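Local coordinates for ribosomal RNA small subunit methyltransferase E (Bacillus subtilis, PDB 1VHK), which probably methylates the N3 position of a specific uridine of 16S rRNA in the assembled 30S subunit, using S-adenosyl-L-methionine as methyl donor, at residues 140-145 against 149-154; 95-100 against 239-244; 13-18 against 70-75; 21-26 against 41-46. All blocks are in the same frame, centred on the assembly; numbering follows the deposited sequence.

Interaction 1 (140-145 against 149-154); sequences EAAEQS and EVPRVM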
loop_
_atom_site.group_PDB
_atom_site.type_symbol
_atom_site.label_atom_id
_atom_site.label_comp_id
_atom_site.label_asym_id
_atom_site.label_seq_id
_atom_site.Cartn_x
_atom_site.Cartn_y
_atom_site.Cartn_z
ATOM N N GLU A 140 -9.060 5.345 -11.734
ATOM C CA GLU A 140 -9.922 4.295 -11.147
ATOM C C GLU A 140 -9.500 4.007 -9.723
ATOM O O GLU A 140 -10.288 3.983 -8.758
ATOM C CB GLU A 140 -9.882 3.099 -12.070
ATOM C CG GLU A 140 -10.737 1.929 -11.874
ATOM C CD GLU A 140 -10.578 1.129 -10.604
ATOM O OE1 GLU A 140 -9.437 0.964 -10.115
ATOM O OE2 GLU A 140 -11.624 0.668 -10.053
ATOM N N ALA A 141 -8.183 3.908 -9.492
ATOM C CA ALA A 141 -7.681 3.717 -8.118
ATOM C C ALA A 141 -8.163 4.895 -7.254
ATOM O O ALA A 141 -8.558 4.767 -6.099
ATOM C CB ALA A 141 -6.167 3.673 -8.140
ATOM N N ALA A 142 -8.093 6.076 -7.876
ATOM C CA ALA A 142 -8.510 7.300 -7.261
ATOM C C ALA A 142 -9.994 7.271 -6.882
ATOM O O ALA A 142 -10.346 7.766 -5.816
ATOM C CB ALA A 142 -8.197 8.499 -8.144
ATOM N N GLU A 143 -10.834 6.700 -7.724
ATOM C CA GLU A 143 -12.251 6.538 -7.473
ATOM C C GLU A 143 -12.518 5.533 -6.358
ATOM O O GLU A 143 -13.294 5.782 -5.459
ATOM C CB GLU A 143 -12.997 6.035 -8.737
ATOM C CG GLU A 143 -13.147 7.145 -9.764
ATOM C CD GLU A 143 -13.246 6.668 -11.193
ATOM O OE1 GLU A 143 -13.516 7.519 -12.083
ATOM O OE2 GLU A 143 -13.046 5.459 -11.441
ATOM N N GLN A 144 -11.839 4.377 -6.439
ATOM C CA GLN A 144 -12.097 3.335 -5.453
ATOM C C GLN A 144 -11.529 3.642 -4.091
ATOM O O GLN A 144 -12.071 3.094 -3.110
ATOM C CB GLN A 144 -11.689 1.961 -5.940
ATOM C CG GLN A 144 -12.435 1.472 -7.173
ATOM C CD GLN A 144 -13.929 1.352 -6.972
ATOM O OE1 GLN A 144 -14.423 0.983 -5.910
ATOM N NE2 GLN A 144 -14.696 1.659 -8.017
ATOM N N SER A 145 -10.587 4.560 -3.955
ATOM C CA SER A 145 -9.977 4.821 -2.666
ATOM C C SER A 145 -10.468 6.089 -2.009
ATOM O O SER A 145 -9.981 6.448 -0.929
ATOM C CB SER A 145 -8.451 4.858 -2.773
ATOM O OG SER A 145 -8.059 5.912 -3.618
ATOM N N GLU A 149 -8.484 13.920 -5.204
ATOM C CA GLU A 149 -7.759 14.265 -6.381
ATOM C C GLU A 149 -7.261 12.997 -7.105
ATOM O O GLU A 149 -6.981 11.993 -6.466
ATOM C CB GLU A 149 -6.502 15.118 -6.086
ATOM C CG GLU A 149 -5.306 14.319 -5.622
ATOM C CD GLU A 149 -3.944 14.854 -5.938
ATOM O OE1 GLU A 149 -3.636 16.022 -5.599
ATOM O OE2 GLU A 149 -3.106 14.108 -6.532
ATOM N N VAL A 150 -7.040 13.145 -8.398
ATOM C CA VAL A 150 -6.489 12.080 -9.233
ATOM C C VAL A 150 -5.014 12.375 -9.501
ATOM O O VAL A 150 -4.659 13.435 -10.030
ATOM C CB VAL A 150 -7.242 12.034 -10.580
ATOM C CG1 VAL A 150 -6.620 10.990 -11.490
ATOM C CG2 VAL A 150 -8.733 11.793 -10.325
ATOM N N PRO A 151 -4.133 11.499 -9.066
ATOM C CA PRO A 151 -2.707 11.723 -9.230
ATOM C C PRO A 151 -2.312 11.771 -10.700
ATOM O O PRO A 151 -2.772 10.977 -11.505
ATOM C CB PRO A 151 -2.028 10.598 -8.494
ATOM C CG PRO A 151 -3.074 9.819 -7.826
ATOM C CD PRO A 151 -4.412 10.250 -8.342
ATOM N N ARG A 152 -1.443 12.725 -11.023
ATOM C CA ARG A 152 -0.914 12.895 -12.356
ATOM C C ARG A 152 0.264 11.973 -12.631
ATOM O O ARG A 152 1.052 11.593 -11.759
ATOM C CB ARG A 152 -0.571 14.358 -12.610
ATOM C CG ARG A 152 0.238 14.617 -13.868
ATOM C CD ARG A 152 -0.025 15.991 -14.456
ATOM N NE ARG A 152 0.816 17.032 -13.878
ATOM C CZ ARG A 152 1.971 17.447 -14.384
ATOM N NH1 ARG A 152 2.642 18.405 -13.745
ATOM N NH2 ARG A 152 2.452 16.928 -15.510
ATOM N N VAL A 153 0.258 11.394 -13.818
ATOM C CA VAL A 153 1.327 10.492 -14.258
ATOM C C VAL A 153 2.112 11.230 -15.345
ATOM O O VAL A 153 1.536 11.687 -16.343
ATOM C CB VAL A 153 0.794 9.166 -14.788
ATOM C CG1 VAL A 153 1.900 8.117 -14.891
ATOM C CG2 VAL A 153 -0.334 8.636 -13.937
HETATM N N MSE A 154 3.391 11.464 -15.124
HETATM C CA MSE A 154 4.152 12.282 -16.084
HETATM C C MSE A 154 4.671 11.469 -17.240
HETATM O O MSE A 154 4.428 10.264 -17.352
HETATM C CB MSE A 154 5.259 13.015 -15.329
HETATM C CG MSE A 154 4.743 13.737 -14.074
HETATM SE SE MSE A 154 5.957 15.138 -13.539
HETATM C CE MSE A 154 5.724 16.329 -15.014
#

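Interaction 2 (95-100 against 239-244); sequences LEWIIQ and APLYAL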
loop_
_atom_site.group_PDB
_atom_site.type_symbol
_atom_site.label_atom_id
_atom_site.label_comp_id
_atom_site.label_asym_id
_atom_site.label_seq_id
_atom_site.Cartn_x
_atom_site.Cartn_y
_atom_site.Cartn_z
ATOM N N LEU A 95 4.708 -1.227 -13.310
ATOM C CA LEU A 95 4.392 0.187 -13.225
ATOM C C LEU A 95 2.916 0.421 -12.961
ATOM O O LEU A 95 2.570 1.347 -12.221
ATOM C CB LEU A 95 4.848 0.972 -14.413
ATOM C CG LEU A 95 5.575 2.278 -14.236
ATOM C CD1 LEU A 95 5.240 3.241 -15.375
ATOM C CD2 LEU A 95 5.362 2.944 -12.896
ATOM N N GLU A 96 2.039 -0.396 -13.520
ATOM C CA GLU A 96 0.606 -0.266 -13.277
ATOM C C GLU A 96 0.291 -0.575 -11.804
ATOM O O GLU A 96 -0.553 0.092 -11.239
ATOM C CB GLU A 96 -0.218 -1.196 -14.160
ATOM C CG GLU A 96 -0.275 -0.828 -15.625
ATOM C CD GLU A 96 -1.156 -1.776 -16.419
ATOM O OE1 GLU A 96 -1.854 -2.596 -15.780
ATOM O OE2 GLU A 96 -1.179 -1.715 -17.667
ATOM N N TRP A 97 0.975 -1.544 -11.226
ATOM C CA TRP A 97 0.772 -1.901 -9.822
ATOM C C TRP A 97 1.267 -0.764 -8.937
ATOM O O TRP A 97 0.657 -0.374 -7.958
ATOM C CB TRP A 97 1.537 -3.188 -9.497
ATOM C CG TRP A 97 0.839 -4.115 -8.555
ATOM C CD1 TRP A 97 -0.235 -4.920 -8.848
ATOM C CD2 TRP A 97 1.144 -4.352 -7.172
ATOM N NE1 TRP A 97 -0.623 -5.625 -7.731
ATOM C CE2 TRP A 97 0.216 -5.302 -6.693
ATOM C CE3 TRP A 97 2.108 -3.841 -6.290
ATOM C CZ2 TRP A 97 0.230 -5.765 -5.375
ATOM C CZ3 TRP A 97 2.113 -4.308 -4.998
ATOM C CH2 TRP A 97 1.175 -5.249 -4.542
ATOM N N ILE A 98 2.392 -0.157 -9.385
ATOM C CA ILE A 98 2.954 0.955 -8.625
ATOM C C ILE A 98 1.987 2.133 -8.670
ATOM O O ILE A 98 1.818 2.807 -7.662
ATOM C CB ILE A 98 4.353 1.342 -9.111
ATOM C CG1 ILE A 98 5.401 0.354 -8.593
ATOM C CG2 ILE A 98 4.730 2.747 -8.650
ATOM C CD1 ILE A 98 6.649 0.241 -9.468
ATOM N N ILE A 99 1.335 2.343 -9.812
ATOM C CA ILE A 99 0.440 3.505 -9.956
ATOM C C ILE A 99 -0.828 3.281 -9.165
ATOM O O ILE A 99 -1.366 4.103 -8.439
ATOM C CB ILE A 99 0.112 3.744 -11.453
ATOM C CG1 ILE A 99 1.356 4.395 -12.121
ATOM C CG2 ILE A 99 -1.087 4.645 -11.685
ATOM C CD1 ILE A 99 1.304 4.297 -13.637
ATOM N N GLN A 100 -1.367 2.064 -9.351
ATOM C CA GLN A 100 -2.579 1.704 -8.667
ATOM C C GLN A 100 -2.409 1.752 -7.144
ATOM O O GLN A 100 -3.135 2.496 -6.482
ATOM C CB GLN A 100 -3.111 0.361 -9.134
ATOM C CG GLN A 100 -4.421 0.003 -8.383
ATOM C CD GLN A 100 -5.035 -1.273 -8.914
ATOM O OE1 GLN A 100 -4.692 -2.373 -8.470
ATOM N NE2 GLN A 100 -5.877 -1.137 -9.925
ATOM N N ALA A 239 8.870 -1.165 -2.682
ATOM C CA ALA A 239 9.499 -0.028 -2.038
ATOM C C ALA A 239 8.649 1.208 -1.866
ATOM O O ALA A 239 8.549 1.752 -0.763
ATOM C CB ALA A 239 10.798 0.367 -2.747
ATOM N N PRO A 240 8.036 1.730 -2.919
ATOM C CA PRO A 240 7.191 2.899 -2.843
ATOM C C PRO A 240 5.935 2.708 -1.987
ATOM O O PRO A 240 5.363 3.682 -1.481
ATOM C CB PRO A 240 6.787 3.192 -4.263
ATOM C CG PRO A 240 7.493 2.263 -5.135
ATOM C CD PRO A 240 8.205 1.250 -4.299
ATOM N N LEU A 241 5.462 1.482 -1.892
ATOM C CA LEU A 241 4.272 1.157 -1.118
ATOM C C LEU A 241 4.563 1.294 0.383
ATOM O O LEU A 241 3.852 2.009 1.075
ATOM C CB LEU A 241 3.840 -0.268 -1.444
ATOM C CG LEU A 241 2.836 -0.444 -2.579
ATOM C CD1 LEU A 241 2.980 0.611 -3.686
ATOM C CD2 LEU A 241 2.984 -1.845 -3.143
ATOM N N TYR A 242 5.674 0.699 0.799
ATOM C CA TYR A 242 6.193 0.879 2.150
ATOM C C TYR A 242 6.342 2.370 2.462
ATOM O O TYR A 242 5.876 2.905 3.480
ATOM C CB TYR A 242 7.579 0.213 2.203
ATOM C CG TYR A 242 8.314 0.326 3.503
ATOM C CD1 TYR A 242 8.372 -0.777 4.349
ATOM C CD2 TYR A 242 8.958 1.502 3.901
ATOM C CE1 TYR A 242 9.040 -0.717 5.559
ATOM C CE2 TYR A 242 9.614 1.578 5.111
ATOM C CZ TYR A 242 9.659 0.466 5.934
ATOM O OH TYR A 242 10.315 0.504 7.146
ATOM N N ALA A 243 7.078 3.060 1.564
ATOM C CA ALA A 243 7.271 4.487 1.747
ATOM C C ALA A 243 5.971 5.256 1.899
ATOM O O ALA A 243 5.898 6.131 2.766
ATOM C CB ALA A 243 8.082 5.096 0.600
ATOM N N LEU A 244 4.943 5.023 1.076
ATOM C CA LEU A 244 3.753 5.869 1.206
ATOM C C LEU A 244 3.035 5.502 2.522
ATOM O O LEU A 244 2.476 6.372 3.167
ATOM C CB LEU A 244 2.800 5.798 0.086
ATOM C CG LEU A 244 2.770 6.567 -1.187
ATOM C CD1 LEU A 244 3.565 7.844 -1.151
ATOM C CD2 LEU A 244 3.117 5.685 -2.396
#

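Interaction 3 (13-18 against 70-75); sequences QQIEEA and IEWTNE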
loop_
_atom_site.group_PDB
_atom_site.type_symbol
_atom_site.label_atom_id
_atom_site.label_comp_id
_atom_site.label_asym_id
_atom_site.label_seq_id
_atom_site.Cartn_x
_atom_site.Cartn_y
_atom_site.Cartn_z
ATOM N N GLN A 13 -18.054 25.663 -6.616
ATOM C CA GLN A 13 -18.892 26.823 -6.897
ATOM C C GLN A 13 -19.676 26.749 -8.176
ATOM O O GLN A 13 -20.825 27.241 -8.214
ATOM C CB GLN A 13 -18.096 28.124 -6.735
ATOM C CG GLN A 13 -17.643 28.279 -5.263
ATOM C CD GLN A 13 -17.195 29.682 -4.940
ATOM O OE1 GLN A 13 -16.618 30.361 -5.791
ATOM N NE2 GLN A 13 -17.451 30.127 -3.713
ATOM N N GLN A 14 -19.202 26.052 -9.210
ATOM C CA GLN A 14 -19.969 25.860 -10.432
ATOM C C GLN A 14 -21.126 24.889 -10.198
ATOM O O GLN A 14 -22.145 24.991 -10.868
ATOM C CB GLN A 14 -19.127 25.364 -11.599
ATOM C CG GLN A 14 -18.112 26.321 -12.157
ATOM C CD GLN A 14 -17.264 25.770 -13.277
ATOM O OE1 GLN A 14 -16.915 24.591 -13.342
ATOM N NE2 GLN A 14 -16.897 26.644 -14.216
ATOM N N ILE A 15 -20.977 23.920 -9.308
ATOM C CA ILE A 15 -22.056 22.975 -9.020
ATOM C C ILE A 15 -23.106 23.602 -8.118
ATOM O O ILE A 15 -24.277 23.229 -8.149
ATOM C CB ILE A 15 -21.505 21.692 -8.367
ATOM C CG1 ILE A 15 -20.477 21.051 -9.301
ATOM C CG2 ILE A 15 -22.615 20.727 -8.014
ATOM C CD1 ILE A 15 -19.733 19.871 -8.742
ATOM N N GLU A 16 -22.691 24.562 -7.298
ATOM C CA GLU A 16 -23.587 25.281 -6.406
ATOM C C GLU A 16 -24.436 26.265 -7.219
ATOM O O GLU A 16 -25.574 26.574 -6.891
ATOM C CB GLU A 16 -22.788 26.038 -5.344
ATOM C CG GLU A 16 -22.094 25.147 -4.332
ATOM C CD GLU A 16 -22.277 25.625 -2.904
ATOM O OE1 GLU A 16 -23.211 25.132 -2.230
ATOM O OE2 GLU A 16 -21.479 26.484 -2.471
ATOM N N GLU A 17 -23.871 26.703 -8.325
ATOM C CA GLU A 17 -24.458 27.628 -9.264
ATOM C C GLU A 17 -25.950 27.406 -9.463
ATOM O O GLU A 17 -26.729 28.343 -9.230
ATOM C CB GLU A 17 -23.705 27.543 -10.591
ATOM C CG GLU A 17 -24.239 28.337 -11.743
ATOM C CD GLU A 17 -24.264 27.567 -13.054
ATOM O OE1 GLU A 17 -25.372 27.185 -13.489
ATOM O OE2 GLU A 17 -23.189 27.351 -13.662
ATOM N N ALA A 18 -26.349 26.219 -9.895
ATOM C CA ALA A 18 -27.744 25.871 -10.138
ATOM C C ALA A 18 -28.260 24.831 -9.156
ATOM O O ALA A 18 -27.500 24.300 -8.339
ATOM C CB ALA A 18 -27.904 25.380 -11.563
ATOM N N ILE A 70 -27.198 16.135 -2.276
ATOM C CA ILE A 70 -27.908 16.025 -0.999
ATOM C C ILE A 70 -27.042 16.304 0.204
ATOM O O ILE A 70 -27.552 16.651 1.284
ATOM C CB ILE A 70 -28.628 14.671 -0.919
ATOM C CG1 ILE A 70 -27.649 13.515 -0.955
ATOM C CG2 ILE A 70 -29.612 14.589 -2.091
ATOM C CD1 ILE A 70 -28.231 12.116 -0.890
ATOM N N GLU A 71 -25.719 16.417 0.023
ATOM C CA GLU A 71 -24.846 16.680 1.148
ATOM C C GLU A 71 -23.409 16.974 0.766
ATOM O O GLU A 71 -22.856 16.275 -0.080
ATOM C CB GLU A 71 -24.839 15.426 2.067
ATOM C CG GLU A 71 -24.424 15.783 3.486
ATOM C CD GLU A 71 -23.637 14.706 4.185
ATOM O OE1 GLU A 71 -22.563 15.048 4.737
ATOM O OE2 GLU A 71 -24.058 13.541 4.227
ATOM N N TRP A 72 -22.828 18.021 1.350
ATOM C CA TRP A 72 -21.393 18.320 1.146
ATOM C C TRP A 72 -20.654 17.682 2.332
ATOM O O TRP A 72 -20.799 18.168 3.450
ATOM C CB TRP A 72 -21.124 19.819 1.110
ATOM C CG TRP A 72 -21.566 20.428 -0.197
ATOM C CD1 TRP A 72 -22.724 21.122 -0.433
ATOM C CD2 TRP A 72 -20.938 20.237 -1.463
ATOM N NE1 TRP A 72 -22.810 21.428 -1.775
ATOM C CE2 TRP A 72 -21.734 20.907 -2.422
ATOM C CE3 TRP A 72 -19.752 19.644 -1.875
ATOM C CZ2 TRP A 72 -21.386 20.951 -3.774
ATOM C CZ3 TRP A 72 -19.408 19.699 -3.217
ATOM C CH2 TRP A 72 -20.225 20.342 -4.159
ATOM N N THR A 73 -19.997 16.562 2.096
ATOM C CA THR A 73 -19.366 15.807 3.144
ATOM C C THR A 73 -18.274 16.501 3.918
ATOM O O THR A 73 -18.012 16.063 5.047
ATOM C CB THR A 73 -18.825 14.450 2.632
ATOM O OG1 THR A 73 -17.656 14.663 1.810
ATOM C CG2 THR A 73 -19.909 13.776 1.807
ATOM N N ASN A 74 -17.531 17.416 3.332
ATOM C CA ASN A 74 -16.420 18.081 3.976
ATOM C C ASN A 74 -15.290 17.128 4.341
ATOM O O ASN A 74 -14.469 17.444 5.205
ATOM C CB ASN A 74 -16.904 18.792 5.245
ATOM C CG ASN A 74 -17.676 20.055 4.896
ATOM O OD1 ASN A 74 -17.200 20.820 4.068
ATOM N ND2 ASN A 74 -18.824 20.222 5.532
ATOM N N GLU A 75 -15.225 15.987 3.706
ATOM C CA GLU A 75 -14.264 14.943 3.956
ATOM C C GLU A 75 -13.013 15.127 3.116
ATOM O O GLU A 75 -13.089 15.334 1.912
ATOM C CB GLU A 75 -14.899 13.576 3.634
ATOM C CG GLU A 75 -15.520 12.876 4.820
ATOM C CD GLU A 75 -14.538 12.591 5.937
ATOM O OE1 GLU A 75 -14.854 12.914 7.104
ATOM O OE2 GLU A 75 -13.447 12.024 5.690
#

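Interaction 4 (21-26 against 41-46); sequences FSITGE and DQIICC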
loop_
_atom_site.group_PDB
_atom_site.type_symbol
_atom_site.label_atom_id
_atom_site.label_comp_id
_atom_site.label_asym_id
_atom_site.label_seq_id
_atom_site.Cartn_x
_atom_site.Cartn_y
_atom_site.Cartn_z
ATOM N N PHE A 21 -27.127 19.501 -11.381
ATOM C CA PHE A 21 -25.986 19.575 -12.298
ATOM C C PHE A 21 -26.010 18.309 -13.140
ATOM O O PHE A 21 -26.636 17.343 -12.722
ATOM C CB PHE A 21 -24.665 19.761 -11.574
ATOM C CG PHE A 21 -24.240 18.581 -10.745
ATOM C CD1 PHE A 21 -24.714 18.428 -9.452
ATOM C CD2 PHE A 21 -23.404 17.608 -11.261
ATOM C CE1 PHE A 21 -24.349 17.342 -8.683
ATOM C CE2 PHE A 21 -23.040 16.519 -10.506
ATOM C CZ PHE A 21 -23.510 16.384 -9.211
ATOM N N SER A 22 -25.385 18.315 -14.304
ATOM C CA SER A 22 -25.416 17.141 -15.160
ATOM C C SER A 22 -24.041 16.629 -15.559
ATOM O O SER A 22 -23.075 17.354 -15.743
ATOM C CB SER A 22 -26.267 17.400 -16.407
ATOM O OG SER A 22 -25.987 18.674 -16.931
ATOM N N ILE A 23 -23.988 15.309 -15.690
ATOM C CA ILE A 23 -22.796 14.576 -16.027
ATOM C C ILE A 23 -22.778 14.200 -17.502
ATOM O O ILE A 23 -23.674 13.509 -17.994
ATOM C CB ILE A 23 -22.708 13.281 -15.173
ATOM C CG1 ILE A 23 -22.877 13.620 -13.696
ATOM C CG2 ILE A 23 -21.398 12.563 -15.437
ATOM C CD1 ILE A 23 -22.759 12.465 -12.740
ATOM N N THR A 24 -21.746 14.667 -18.215
ATOM C CA THR A 24 -21.599 14.344 -19.626
ATOM C C THR A 24 -20.268 13.645 -19.908
ATOM O O THR A 24 -19.321 13.689 -19.129
ATOM C CB THR A 24 -21.757 15.555 -20.557
ATOM O OG1 THR A 24 -20.896 16.611 -20.127
ATOM C CG2 THR A 24 -23.187 16.063 -20.586
ATOM N N GLY A 25 -20.297 12.745 -20.906
ATOM C CA GLY A 25 -19.136 12.033 -21.346
ATOM C C GLY A 25 -19.016 10.576 -20.951
ATOM O O GLY A 25 -19.963 9.793 -21.004
ATOM N N GLU A 26 -17.780 10.183 -20.647
ATOM C CA GLU A 26 -17.380 8.858 -20.241
ATOM C C GLU A 26 -18.273 8.301 -19.122
ATOM O O GLU A 26 -18.835 7.227 -19.245
ATOM C CB GLU A 26 -15.945 8.891 -19.670
ATOM C CG GLU A 26 -14.887 8.158 -20.459
ATOM C CD GLU A 26 -13.497 8.337 -19.863
ATOM O OE1 GLU A 26 -12.519 8.452 -20.635
ATOM O OE2 GLU A 26 -13.391 8.389 -18.617
ATOM N N ASP A 41 -31.220 6.849 -7.386
ATOM C CA ASP A 41 -29.970 6.224 -6.994
ATOM C C ASP A 41 -28.979 7.302 -6.526
ATOM O O ASP A 41 -29.015 8.426 -7.005
ATOM C CB ASP A 41 -29.371 5.417 -8.139
ATOM C CG ASP A 41 -30.005 4.058 -8.336
ATOM O OD1 ASP A 41 -29.753 3.439 -9.396
ATOM O OD2 ASP A 41 -30.738 3.600 -7.442
ATOM N N GLN A 42 -28.104 6.899 -5.623
ATOM C CA GLN A 42 -27.108 7.752 -5.014
ATOM C C GLN A 42 -25.677 7.444 -5.414
ATOM O O GLN A 42 -25.291 6.282 -5.515
ATOM C CB GLN A 42 -27.250 7.598 -3.479
ATOM C CG GLN A 42 -28.581 8.147 -2.952
ATOM C CD GLN A 42 -28.522 8.322 -1.438
ATOM O OE1 GLN A 42 -27.729 7.626 -0.790
ATOM N NE2 GLN A 42 -29.308 9.238 -0.883
ATOM N N ILE A 43 -24.883 8.487 -5.660
ATOM C CA ILE A 43 -23.480 8.384 -5.994
ATOM C C ILE A 43 -22.681 9.418 -5.175
ATOM O O ILE A 43 -23.186 10.269 -4.465
ATOM C CB ILE A 43 -23.075 8.615 -7.462
ATOM C CG1 ILE A 43 -23.403 10.031 -7.905
ATOM C CG2 ILE A 43 -23.663 7.558 -8.389
ATOM C CD1 ILE A 43 -23.437 10.333 -9.372
ATOM N N ILE A 44 -21.371 9.265 -5.279
ATOM C CA ILE A 44 -20.421 10.162 -4.650
ATOM C C ILE A 44 -19.661 10.889 -5.773
ATOM O O ILE A 44 -19.185 10.278 -6.734
ATOM C CB ILE A 44 -19.442 9.420 -3.742
ATOM C CG1 ILE A 44 -20.162 8.435 -2.821
ATOM C CG2 ILE A 44 -18.628 10.415 -2.914
ATOM C CD1 ILE A 44 -20.856 9.037 -1.634
ATOM N N CYS A 45 -19.656 12.206 -5.673
ATOM C CA CYS A 45 -18.988 13.059 -6.628
ATOM C C CYS A 45 -18.001 13.982 -5.897
ATOM O O CYS A 45 -18.251 14.510 -4.814
ATOM C CB CYS A 45 -19.954 13.888 -7.450
ATOM S SG CYS A 45 -20.985 12.971 -8.606
ATOM N N CYS A 46 -16.878 14.150 -6.566
ATOM C CA CYS A 46 -15.787 14.992 -6.125
ATOM C C CYS A 46 -15.522 16.038 -7.210
ATOM O O CYS A 46 -15.287 15.611 -8.330
ATOM C CB CYS A 46 -14.527 14.122 -5.913
ATOM S SG CYS A 46 -13.209 15.030 -5.017
#

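Interaction 1 (140-145 against 149-154)
The pyrrolidine ring of Pro151 presents its CD corner to the CB methyl of Ala142, 4.2 Å away, and the same methyl lies 4.1 Å from the carbonyl O of Glu149. A third neighbour within the segment is Val150, whose CG2 approaches Ala142 CB to 4.0 Å. Val150 has CG1 anti to the backbone N (chi1 176°), which places CG2 beside that nitrogen and on the helix side of the residue. One small side chain is thus received by three successive residues of the returning chain, and with so small a side chain between them, the CA atoms of Ala142 and Val150 are 5.6 Å apart. The contact itself is van der Waals in nature. At the end of helix 131-144 the hydroxyl of Ser145 turns back and donates from OG to Ala141 O over 2.8 Å, from a position tilted out of the carbonyl plane, while Glu140 forms a salt bridge with Arg235 of the second subunit. Thr103 of helix 94-104 and Phe7 of strand 5-7 also pack on Ala142. Strand 152-153 then runs parallel beside strand 109-113, so the contact lies in the turn of a beta-alpha-beta crossover made by 109-113, 131-144 and 152-153.

Interaction 2 (95-100 against 239-244)
Apolar packing joins the two helical segments, and its main pair is Trp97 with Leu241. A single leucine methyl does the touching: Leu241 CD2 meets the six-membered part of the indole obliquely, 3.8 Å from Trp97 CE3 and 4.1 Å from Trp97 CH2, with CZ3 between them the nearest ring atom. The two side chains cross at about a right angle. The second apolar pair is looser, with Ile98 CG1 standing 4.5 Å from Pro240 CG. Between segments 95-100 and 239-244 the closest CA atoms are those of Ile98 and Pro240, 7.4 Å apart. The parallel sheet backs the pair: Ile98 touches Ser87, and Pro240 touches Ile85 and Phe205.

Aromatic and cation-pi interactions lie around this packing. Trp97 makes an edge-to-face pair with Trp97 of the second subunit and a cation-pi contact with Lys101 of its own helix, and Leu241 of the second subunit also packs against Trp97.

The indole therefore serves two contacts at once, the pairing of helices 94-104 and 239-253 within the chain and the association of the two subunits, in keeping with the dimers that SPOUT methyltransferases form. With no polar bond between the segments, their pairing depends on buried apolar surface, three of the four touching residues being buried, and so on fit rather than on directional bonds.

Interaction 3 (13-18 against 70-75)
This is a small aromatic contact in which Trp72, at the end of strand 64-72 of the N-terminal mixed sheet, reaches out to the short helix 12-16 and meets Ile15 and Glu16. The helix and the strand end stand well apart, with 10.5 Å between the CA atoms of Glu16 and Trp72, and the indole spans most of that distance. Its torsion suits this role: CG lies beside the backbone N and anti to the carbonyl carbon (chi1 -75°), carrying the ring toward the helix. There the branch methyl CG2 of Ile15 approaches the benzo part of the indole obliquely, 4.4 Å from Trp72 CZ2. Glu16 comes to the pyrrole part. Its chain bends at chi2 (-134°) and brings OE1 to 3.8 Å from Trp72 NE1, too far for a hydrogen bond, and the carboxylate plane is turned 75° from that of the ring.

Lys12, at the start of the same helix, makes a cation-pi contact with Trp72, and Ala53 and Phe51 also touch the indole. Just before the tryptophan, Ile70 and Glu71 both face Lys54 in a classic beta bulge; just after it, Thr73 OG1 is hydrogen-bonded to Glu52 OE2.

The indole thus meets a methyl, a carboxylate and an ammonium group. The carboxylate near its N-H and the lysine on its pi system would both be electrostatically favourable, though Glu16 is exposed and its share is probably modest.

Interaction 4 (21-26 against 41-46)
Ile23 and Ile43 reach toward each other tip to tip, their CD1 methyls 4.0 Å apart, and each arrives by a different conformation. In Ile23 the CG1 branch lies beside the backbone N (chi1 -52°) and continues in a fully extended line to CD1. Ile43 holds CG1 between its backbone N and carbonyl carbon (chi1 63°), the crowded position, and its outer torsion is again near anti, pointing CD1 straight across the interior. Two long, extended side chains therefore meet midway between their strands. Beside them Phe21, with chi1 also near +60° at 67°, sends its ring inward so that CZ leads; Cys45 SG sits 4.3 Å from Phe21 CZ, at the ring edge and near its plane. The thiol is carried there by a short side chain, so the phenyl ring covers most of the distance.

Other residues fill in around the two pairs: Cys67 touches Phe21 and Ile23, Cys55 touches Phe21, and Met37 and Tyr6 touch Ile43. Strands 21-24 and 42-46 are not neighbours, as 52-60 and 64-72 lie between them in the mixed sheet, and the CA atoms of Ile23 and Cys45 remain 10.3 Å apart. Side chains meeting across the inside of a strongly curved sheet in this way form the hydrophobic core characteristic of the PUA-type beta-barrel.

In the fold
From the N terminus, the chain passes helix 12-16 and strand 21-24, then 42-46, where interaction 4 closes its loop around helix 26-35; only at 70-75 does interaction 3 close, with interaction 4 nested inside it. These two touch, and together they join helix 12-16 and strands 21-24, 42-46 and 64-72 of the N-terminal, PUA-type part. The methyltransferase part repeats the nesting: the loop opened at 95-100 closes at 239-244, pairing helices 94-104 and 239-253, and inside it interaction 1 joins the end of helix 131-144 to the approach of strand 152-153. Interactions 1 and 2 touch through Ala141 and Gln100, and both reach the second subunit. The two nested pairs follow in series.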